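Succinate-semialdehyde dehydrogenase (Synechococcus sp., PDB 4ITA) probably oxidises succinic semialdehyde to succinate with NADP+ as hydride acceptor. Local coordinates at residues V152-H157 / V181-L186; V323-K328 / E350-A355; L389-W394 / Q406-G411. All blocks are in the same frame, centred on the assembly; numbering follows the deposited sequence.

Contact 1 of 3, residues V152-H157 / V181-L186. With NDP (NADPH dihydro-nicotinamide-adenine-dinucleotide phosphate), chain C; EDO (1,2-ethanediol), chain E.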
# COMPACT_ATOMS: atom_id res chain seq x y z
N VAL A 152 -4.14 -7.41 15.84
CA VAL A 152 -4.01 -8.84 16.12
C VAL A 152 -3.70 -9.54 14.79
O VAL A 152 -3.88 -8.96 13.71
CB VAL A 152 -5.24 -9.45 16.81
CG1 VAL A 152 -5.52 -8.71 18.11
CG2 VAL A 152 -6.46 -9.42 15.90
N ALA A 153 -3.20 -10.77 14.87
CA ALA A 153 -2.74 -11.44 13.67
C ALA A 153 -3.14 -12.89 13.60
O ALA A 153 -3.19 -13.59 14.61
CB ALA A 153 -1.23 -11.32 13.56
N VAL A 154 -3.44 -13.33 12.39
CA VAL A 154 -3.58 -14.75 12.09
C VAL A 154 -2.51 -15.11 11.08
O VAL A 154 -2.32 -14.40 10.09
CB VAL A 154 -5.02 -15.13 11.62
CG1 VAL A 154 -6.01 -14.94 12.76
CG2 VAL A 154 -5.44 -14.32 10.39
N LEU A 155 -1.81 -16.20 11.35
CA LEU A 155 -0.70 -16.65 10.52
C LEU A 155 -1.06 -17.91 9.75
O LEU A 155 -1.45 -18.91 10.34
CB LEU A 155 0.51 -16.96 11.40
CG LEU A 155 1.66 -17.74 10.75
CD1 LEU A 155 2.37 -16.93 9.66
CD2 LEU A 155 2.66 -18.21 11.81
N LYS A 156 -0.93 -17.85 8.43
CA LYS A 156 -0.92 -19.06 7.61
C LYS A 156 0.52 -19.27 7.18
O LYS A 156 1.05 -18.57 6.31
CB LYS A 156 -1.85 -18.92 6.39
CG LYS A 156 -1.91 -20.17 5.51
CD LYS A 156 -1.00 -20.10 4.27
CE LYS A 156 -1.09 -21.36 3.41
NZ LYS A 156 -0.45 -22.55 4.05
N HIS A 157 1.18 -20.22 7.85
CA HIS A 157 2.56 -20.53 7.54
C HIS A 157 2.60 -21.58 6.44
O HIS A 157 1.57 -22.15 6.05
CB HIS A 157 3.29 -21.03 8.80
CG HIS A 157 4.71 -20.58 8.90
ND1 HIS A 157 5.50 -20.34 7.79
CD2 HIS A 157 5.48 -20.30 9.98
CE1 HIS A 157 6.69 -19.94 8.19
NE2 HIS A 157 6.71 -19.91 9.51
N VAL A 181 -4.76 -12.79 20.28
CA VAL A 181 -3.93 -11.73 19.73
C VAL A 181 -3.04 -12.25 18.59
O VAL A 181 -2.79 -11.53 17.63
CB VAL A 181 -3.13 -11.02 20.84
CG1 VAL A 181 -2.04 -10.12 20.27
CG2 VAL A 181 -4.09 -10.23 21.73
N PHE A 182 -2.57 -13.48 18.72
CA PHE A 182 -1.82 -14.12 17.65
C PHE A 182 -2.29 -15.56 17.55
O PHE A 182 -2.29 -16.28 18.55
CB PHE A 182 -0.31 -14.09 17.90
CG PHE A 182 0.51 -14.65 16.77
CD1 PHE A 182 0.65 -16.03 16.60
CD2 PHE A 182 1.12 -13.80 15.87
CE1 PHE A 182 1.40 -16.54 15.54
CE2 PHE A 182 1.87 -14.31 14.81
CZ PHE A 182 2.00 -15.68 14.64
N GLN A 183 -2.67 -15.99 16.35
CA GLN A 183 -3.10 -17.37 16.16
C GLN A 183 -2.50 -17.96 14.91
O GLN A 183 -2.61 -17.39 13.83
CB GLN A 183 -4.63 -17.48 16.09
CG GLN A 183 -5.36 -17.10 17.37
CD GLN A 183 -6.87 -17.17 17.19
OE1 GLN A 183 -7.51 -18.17 17.53
NE2 GLN A 183 -7.44 -16.11 16.64
N THR A 184 -1.88 -19.12 15.07
CA THR A 184 -1.43 -19.92 13.95
C THR A 184 -2.58 -20.72 13.37
O THR A 184 -3.30 -21.42 14.09
CB THR A 184 -0.32 -20.85 14.41
OG1 THR A 184 0.86 -20.07 14.61
CG2 THR A 184 -0.05 -21.95 13.38
N LEU A 185 -2.78 -20.59 12.06
CA LEU A 185 -3.80 -21.35 11.35
C LEU A 185 -3.13 -22.47 10.58
O LEU A 185 -2.40 -22.21 9.61
CB LEU A 185 -4.58 -20.46 10.37
CG LEU A 185 -5.17 -19.16 10.94
CD1 LEU A 185 -5.91 -18.42 9.85
CD2 LEU A 185 -6.09 -19.44 12.12
N LEU A 186 -3.36 -23.71 11.00
CA LEU A 186 -2.87 -24.86 10.25
C LEU A 186 -3.81 -25.10 9.08
O LEU A 186 -4.75 -25.88 9.17
CB LEU A 186 -2.77 -26.10 11.15
CG LEU A 186 -1.73 -26.01 12.27
CD1 LEU A 186 -1.64 -27.36 13.00
CD2 LEU A 186 -0.36 -25.58 11.75
PA NDP C . 5.32 -20.17 -2.02
O1A NDP C . 4.81 -18.88 -2.60
O2A NDP C . 5.06 -21.47 -2.73
O5B NDP C . 4.75 -20.32 -0.54
C5B NDP C . 4.81 -19.25 0.41
C4B NDP C . 3.55 -19.22 1.27
O4B NDP C . 2.43 -18.91 0.44
C3B NDP C . 3.21 -20.56 1.91
O3B NDP C . 2.54 -20.32 3.16
C2B NDP C . 2.23 -21.17 0.92
O2B NDP C . 1.36 -22.13 1.50
C1B NDP C . 1.44 -19.94 0.57
N9A NDP C . 0.75 -20.00 -0.73
C8A NDP C . 1.17 -20.55 -1.88
N7A NDP C . 0.25 -20.35 -2.86
C5A NDP C . -0.76 -19.65 -2.32
C6A NDP C . -2.04 -19.09 -2.78
N6A NDP C . -2.43 -19.26 -4.06
N1A NDP C . -2.79 -18.42 -1.88
C2A NDP C . -2.41 -18.24 -0.61
N3A NDP C . -1.25 -18.72 -0.12
C4A NDP C . -0.42 -19.41 -0.92
O3 NDP C . 6.91 -19.88 -1.81
PN NDP C . 8.23 -20.82 -1.89
O1N NDP C . 8.17 -21.79 -3.05
O2N NDP C . 8.51 -21.32 -0.49
O5D NDP C . 9.35 -19.72 -2.25
C5D NDP C . 9.68 -18.69 -1.32
C4D NDP C . 9.67 -17.35 -2.02
O4D NDP C . 9.60 -16.30 -1.04
C3D NDP C . 10.92 -17.08 -2.83
O3D NDP C . 10.58 -16.48 -4.08
C2D NDP C . 11.68 -16.14 -1.91
O2D NDP C . 12.63 -15.38 -2.65
C1D NDP C . 10.56 -15.29 -1.35
N1N NDP C . 11.02 -14.59 -0.14
C2N NDP C . 10.78 -13.27 0.01
C3N NDP C . 11.57 -12.52 0.87
C7N NDP C . 11.31 -11.05 1.09
O7N NDP C . 11.32 -10.63 2.25
N7N NDP C . 11.09 -10.26 0.05
C4N NDP C . 12.74 -13.14 1.60
C5N NDP C . 12.54 -14.58 1.70
C6N NDP C . 11.69 -15.24 0.82
P2B NDP C . 1.61 -23.71 1.32
O1X NDP C . 0.45 -24.29 2.07
O2X NDP C . 1.54 -23.98 -0.17
O3X NDP C . 2.93 -24.05 1.93
C1 EDO E . -0.85 -16.67 21.54
O1 EDO E . -1.87 -17.34 22.29
C2 EDO E . -0.88 -15.17 21.82
O2 EDO E . -2.14 -14.60 21.47
O HOH W 1 -5.59 -13.90 16.08
O HOH W 2 0.37 -22.16 9.82

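Contact 2 of 3, residues V323-K328 / E350-A355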
# COMPACT_ATOMS: atom_id res chain seq x y z
N VAL A 323 21.82 -25.94 -19.33
CA VAL A 323 22.96 -26.67 -19.89
C VAL A 323 22.65 -27.21 -21.28
O VAL A 323 23.48 -27.13 -22.19
CB VAL A 323 23.41 -27.78 -18.94
CG1 VAL A 323 24.48 -28.66 -19.60
CG2 VAL A 323 23.96 -27.17 -17.66
N ALA A 324 21.44 -27.73 -21.47
CA ALA A 324 21.02 -28.23 -22.78
C ALA A 324 21.02 -27.11 -23.82
O ALA A 324 21.27 -27.34 -25.01
CB ALA A 324 19.65 -28.90 -22.69
N ALA A 325 20.75 -25.89 -23.37
CA ALA A 325 20.75 -24.72 -24.24
C ALA A 325 22.16 -24.23 -24.59
O ALA A 325 22.34 -23.47 -25.54
CB ALA A 325 19.95 -23.59 -23.61
N GLY A 326 23.15 -24.64 -23.80
CA GLY A 326 24.53 -24.28 -24.08
C GLY A 326 25.32 -23.73 -22.90
O GLY A 326 26.52 -23.50 -23.02
N ALA A 327 24.67 -23.52 -21.76
CA ALA A 327 25.37 -23.04 -20.57
C ALA A 327 26.40 -24.07 -20.13
O ALA A 327 26.22 -25.27 -20.33
CB ALA A 327 24.40 -22.76 -19.44
N LYS A 328 27.48 -23.59 -19.53
CA LYS A 328 28.55 -24.47 -19.06
C LYS A 328 28.50 -24.62 -17.54
O LYS A 328 28.23 -23.65 -16.83
CB LYS A 328 29.91 -23.93 -19.49
CG LYS A 328 30.04 -23.78 -21.00
CD LYS A 328 29.70 -25.09 -21.71
CE LYS A 328 29.73 -24.89 -23.21
NZ LYS A 328 30.87 -24.02 -23.60
N GLU A 350 28.68 -18.76 -19.24
CA GLU A 350 28.43 -18.76 -20.68
C GLU A 350 26.98 -19.11 -21.00
O GLU A 350 26.69 -19.87 -21.93
CB GLU A 350 29.36 -19.74 -21.40
CG GLU A 350 30.84 -19.48 -21.16
CD GLU A 350 31.72 -20.54 -21.81
OE1 GLU A 350 31.27 -21.16 -22.80
OE2 GLU A 350 32.85 -20.74 -21.33
N ILE A 351 26.06 -18.56 -20.23
CA ILE A 351 24.65 -18.82 -20.44
C ILE A 351 24.19 -18.09 -21.70
O ILE A 351 24.38 -16.89 -21.83
CB ILE A 351 23.80 -18.39 -19.23
CG1 ILE A 351 24.31 -19.10 -17.97
CG2 ILE A 351 22.32 -18.68 -19.47
CD1 ILE A 351 23.88 -18.45 -16.68
N PRO A 352 23.60 -18.84 -22.66
CA PRO A 352 23.17 -18.24 -23.93
C PRO A 352 22.14 -17.13 -23.75
O PRO A 352 21.27 -17.23 -22.89
CB PRO A 352 22.52 -19.42 -24.66
CG PRO A 352 23.16 -20.63 -24.07
CD PRO A 352 23.38 -20.29 -22.63
N PRO A 353 22.25 -16.07 -24.57
CA PRO A 353 21.26 -14.99 -24.62
C PRO A 353 19.87 -15.58 -24.84
O PRO A 353 19.72 -16.48 -25.67
CB PRO A 353 21.68 -14.20 -25.86
CG PRO A 353 23.13 -14.46 -26.01
CD PRO A 353 23.34 -15.87 -25.53
N GLY A 354 18.88 -15.12 -24.08
CA GLY A 354 17.52 -15.59 -24.26
C GLY A 354 17.17 -16.90 -23.58
O GLY A 354 16.03 -17.37 -23.68
N ALA A 355 18.13 -17.50 -22.89
CA ALA A 355 17.84 -18.67 -22.07
C ALA A 355 16.86 -18.24 -20.98
O ALA A 355 17.04 -17.19 -20.36
CB ALA A 355 19.11 -19.23 -21.46
O HOH W 3 27.33 -20.75 -24.51

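Contact 3 of 3, residues L389-W394 / Q406-G411. With EDO (1,2-ethanediol), chain Q.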
# COMPACT_ATOMS: atom_id res chain seq x y z
N LEU A 389 14.71 -6.79 -5.91
CA LEU A 389 14.72 -6.84 -4.46
C LEU A 389 15.98 -6.18 -3.90
O LEU A 389 15.93 -5.04 -3.45
CB LEU A 389 14.55 -8.28 -3.98
CG LEU A 389 14.34 -8.43 -2.47
CD1 LEU A 389 13.22 -7.52 -1.93
CD2 LEU A 389 14.05 -9.88 -2.16
N GLY A 390 17.10 -6.89 -3.93
CA GLY A 390 18.36 -6.32 -3.48
C GLY A 390 19.42 -6.26 -4.57
O GLY A 390 19.23 -6.79 -5.67
N ALA A 391 20.52 -5.60 -4.27
CA ALA A 391 21.64 -5.51 -5.19
C ALA A 391 22.89 -5.21 -4.39
O ALA A 391 22.86 -4.40 -3.46
CB ALA A 391 21.40 -4.42 -6.23
N SER A 392 24.00 -5.87 -4.76
CA SER A 392 25.28 -5.62 -4.11
C SER A 392 26.32 -5.26 -5.16
O SER A 392 26.38 -5.90 -6.22
CB SER A 392 25.71 -6.89 -3.36
OG SER A 392 26.99 -6.76 -2.76
N ALA A 393 27.13 -4.23 -4.89
CA ALA A 393 28.17 -3.81 -5.83
C ALA A 393 29.46 -3.49 -5.09
O ALA A 393 29.45 -2.91 -4.01
CB ALA A 393 27.71 -2.61 -6.66
N TRP A 394 30.57 -3.90 -5.71
CA TRP A 394 31.89 -3.85 -5.08
C TRP A 394 32.82 -2.97 -5.90
O TRP A 394 33.16 -3.29 -7.03
CB TRP A 394 32.44 -5.26 -4.90
CG TRP A 394 31.59 -6.04 -3.96
CD1 TRP A 394 30.32 -6.48 -4.18
CD2 TRP A 394 31.91 -6.41 -2.62
NE1 TRP A 394 29.84 -7.11 -3.07
CE2 TRP A 394 30.80 -7.09 -2.09
CE3 TRP A 394 33.05 -6.25 -1.81
CZ2 TRP A 394 30.78 -7.61 -0.79
CZ3 TRP A 394 33.03 -6.75 -0.53
CH2 TRP A 394 31.90 -7.43 -0.03
N GLN A 406 22.44 4.94 -7.31
CA GLN A 406 21.36 5.65 -7.97
C GLN A 406 20.62 4.81 -9.00
O GLN A 406 19.40 4.91 -9.14
CB GLN A 406 21.90 6.93 -8.62
CG GLN A 406 22.35 7.98 -7.61
CD GLN A 406 21.21 8.53 -6.78
OE1 GLN A 406 20.15 8.85 -7.32
NE2 GLN A 406 21.41 8.64 -5.47
N GLU A 407 21.35 3.98 -9.73
CA GLU A 407 20.82 3.38 -10.94
C GLU A 407 20.45 1.90 -10.88
O GLU A 407 19.77 1.41 -11.78
CB GLU A 407 21.75 3.65 -12.12
CG GLU A 407 21.98 5.12 -12.40
CD GLU A 407 23.01 5.38 -13.48
OE1 GLU A 407 23.08 4.58 -14.43
OE2 GLU A 407 23.75 6.38 -13.36
N LEU A 408 20.89 1.18 -9.85
CA LEU A 408 20.44 -0.20 -9.69
C LEU A 408 18.97 -0.19 -9.27
O LEU A 408 18.60 0.47 -8.30
CB LEU A 408 21.31 -0.95 -8.68
CG LEU A 408 22.73 -1.22 -9.18
CD1 LEU A 408 23.65 -1.66 -8.04
CD2 LEU A 408 22.72 -2.24 -10.30
N ASP A 409 18.15 -0.91 -10.03
CA ASP A 409 16.70 -0.92 -9.84
C ASP A 409 16.31 -1.97 -8.80
O ASP A 409 15.89 -3.08 -9.15
CB ASP A 409 15.98 -1.21 -11.16
CG ASP A 409 15.95 -0.01 -12.11
OD1 ASP A 409 16.14 1.13 -11.64
OD2 ASP A 409 15.72 -0.23 -13.32
N ALA A 410 16.45 -1.60 -7.54
CA ALA A 410 16.22 -2.53 -6.45
C ALA A 410 15.74 -1.77 -5.23
O ALA A 410 15.95 -0.56 -5.13
CB ALA A 410 17.51 -3.28 -6.12
N GLY A 411 15.11 -2.47 -4.30
CA GLY A 411 14.71 -1.86 -3.04
C GLY A 411 15.86 -1.63 -2.07
O GLY A 411 15.73 -0.86 -1.12
C1 EDO Q . 13.81 -1.49 1.01
O1 EDO Q . 14.76 -2.54 1.07
C2 EDO Q . 14.25 -0.21 1.69
O2 EDO Q . 13.26 0.72 2.09

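Contact 1 of 3, residues V152-H157 / V181-L186
With CG of Phe182 swung opposite its own backbone N (chi1 -176°), the phenyl ring reaches toward the neighbouring strand, and its CZ comes to 3.8 Å from CB of Leu155. The similar chi1 of Leu155 (167°) carries its CD2 to 3.9 Å from the same CZ. Ala153 CB meets the ring at CD2, so Phe182 spans two residues on one face of the sheet, where Phe142 of helix 137-149 and Val168 and Leu172 of helix 162-175 also touch it. On the other face Leu185 crosses Val154 at a slant, CD1 lying 3.8 Å from CB. Four backbone hydrogen bonds join the strands in parallel register: Ala153 N to Val181 O, Gln183 N to Ala153 O, Leu155 N to Gln183 O at 2.9 Å, and Leu185 N to Leu155 O at 2.7 Å. Ala153 O also accepts a hydrogen bond from a water to which Gln183 NE2 donates; NE2 also donates to Lys30 O. A second water links His157 N to Leu185 O where the strands part. The Lys156 chain runs out past the strand end to the cofactor, its NZ donating to O1X of the NADPH 2'-phosphate at 2.8 Å, to His157 O at 2.9 Å and to Ile187 O. The parallel strands (18° apart), joined through helix 162-175, form a beta-alpha-beta unit of the Rossmann-like cofactor domain, with the dinucleotide bound at the C-terminal end of strand 152-156.

Contact 2 of 3, residues V323-K328 / E350-A355
Pro352 packs against Ala325 and Ala327 where helix 309-325 ends in a Schellman motif, Gly326 having a phi of 131° and its N bonded back to Val323 O. The close-packed part is the proline ring: CG stands 3.3 Å from Ala325 O and CD stands 3.6 Å from Ala327 N, so the ring is laid along the backbone that turns out of the helix. Gly326 CA lies 3.9 Å from the same Pro352 CG. Next to the ring, Ala327 CB rests 3.9 Å from CG1 of Ile351, whose side chain also touches Ile357 and Leu358. With Pro352 replaced by an alanine, CG and CD would be gone, which is likely to leave a gap beside Ala325 O and Ala327 N and free the backbone to turn. Pro352 also begins a type II beta turn that closes with Ala355 N on Pro352 O.

The other flank is looser and faces solvent. There the carbonyl oxygens of Gly326 and Glu350, both acceptors, are bridged by one water that donates to each, at 3.2 Å to Gly326 O and 2.8 Å to Glu350 O. Beyond it, two exposed side chains form a salt bridge. Lys328 CG passes 3.4 Å from Glu350 OE1, and kinks at chi2 and chi4 carry NZ back to that oxygen, which it meets on the syn side at 3.0 Å, lying 34° out of the carboxylate plane.

Contact 3 of 3, residues L389-W394 / Q406-G411
Strand 390-394, helix 398-407 and strand 412-415 form a beta-alpha-beta unit, and this contact lies where the chain leaves the helix and returns alongside strand 390-394, with Ala391 meeting both Leu408 and Ala410. The touching parts run 137° apart, consistent with a connection travelling back along the strand. CD1 of Leu408 is the reaching atom: CG stands beside the backbone N and opposite the carbonyl carbon (chi1 -69°), and the chain extends from there, placing CD1 4.0 Å from Ala391 CB and 4.4 Å from Ala393 CB. The methyl of Ala410 continues the apolar row, 4.1 Å from Ala391 CB. That same Ala410 CB also rests against the backbone, 3.6 Å from Leu389 O. Between these two inward residues, Leu408 and Ala410, Asp409 centres an inverse gamma turn, with a weak bond from Ala410 N to Leu408 O. Where strand 412-415 is about to begin, Gly411 N approaches Leu389 O at 2.8 Å; the angle at the hydrogen is just 122°, so the bond is weak despite its length.

Leu389 turns its side chain away from this connection to touch the bound NADPH. On the second subunit, Lys451 donates to Leu408 O and Asn449 to Ala410 O. Between these two segments the contact is therefore mainly apolar, methyl against methyl with one bent backbone bond, and probably owes little to hydrogen bonding, while the carbonyls of Leu408 and Ala410 are used in the dimer interface.

Along the chain the three contacts follow in series, contact 1 closing before contact 2 opens and contact 2 before contact 3. Contact 1 belongs to the sheet containing strands 152-156 and 182-185. Contact 3 includes strand 390-394 of the other large sheet; contact 2 lies at the edge of that sheet, with Lys328 starting strand 328-331. Centres of contacts 1 and 3 lie 33 Å apart, on opposite sides of the chain's centre, and NADPH touches both, through Lys156 and Leu389. Contact 2 is 44 Å from contact 1 and 25 Å from contact 3, centre to centre. The cofactor thus reaches residues beside both sheets, while contact 3 also borders the second subunit and contact 2 is peripheral.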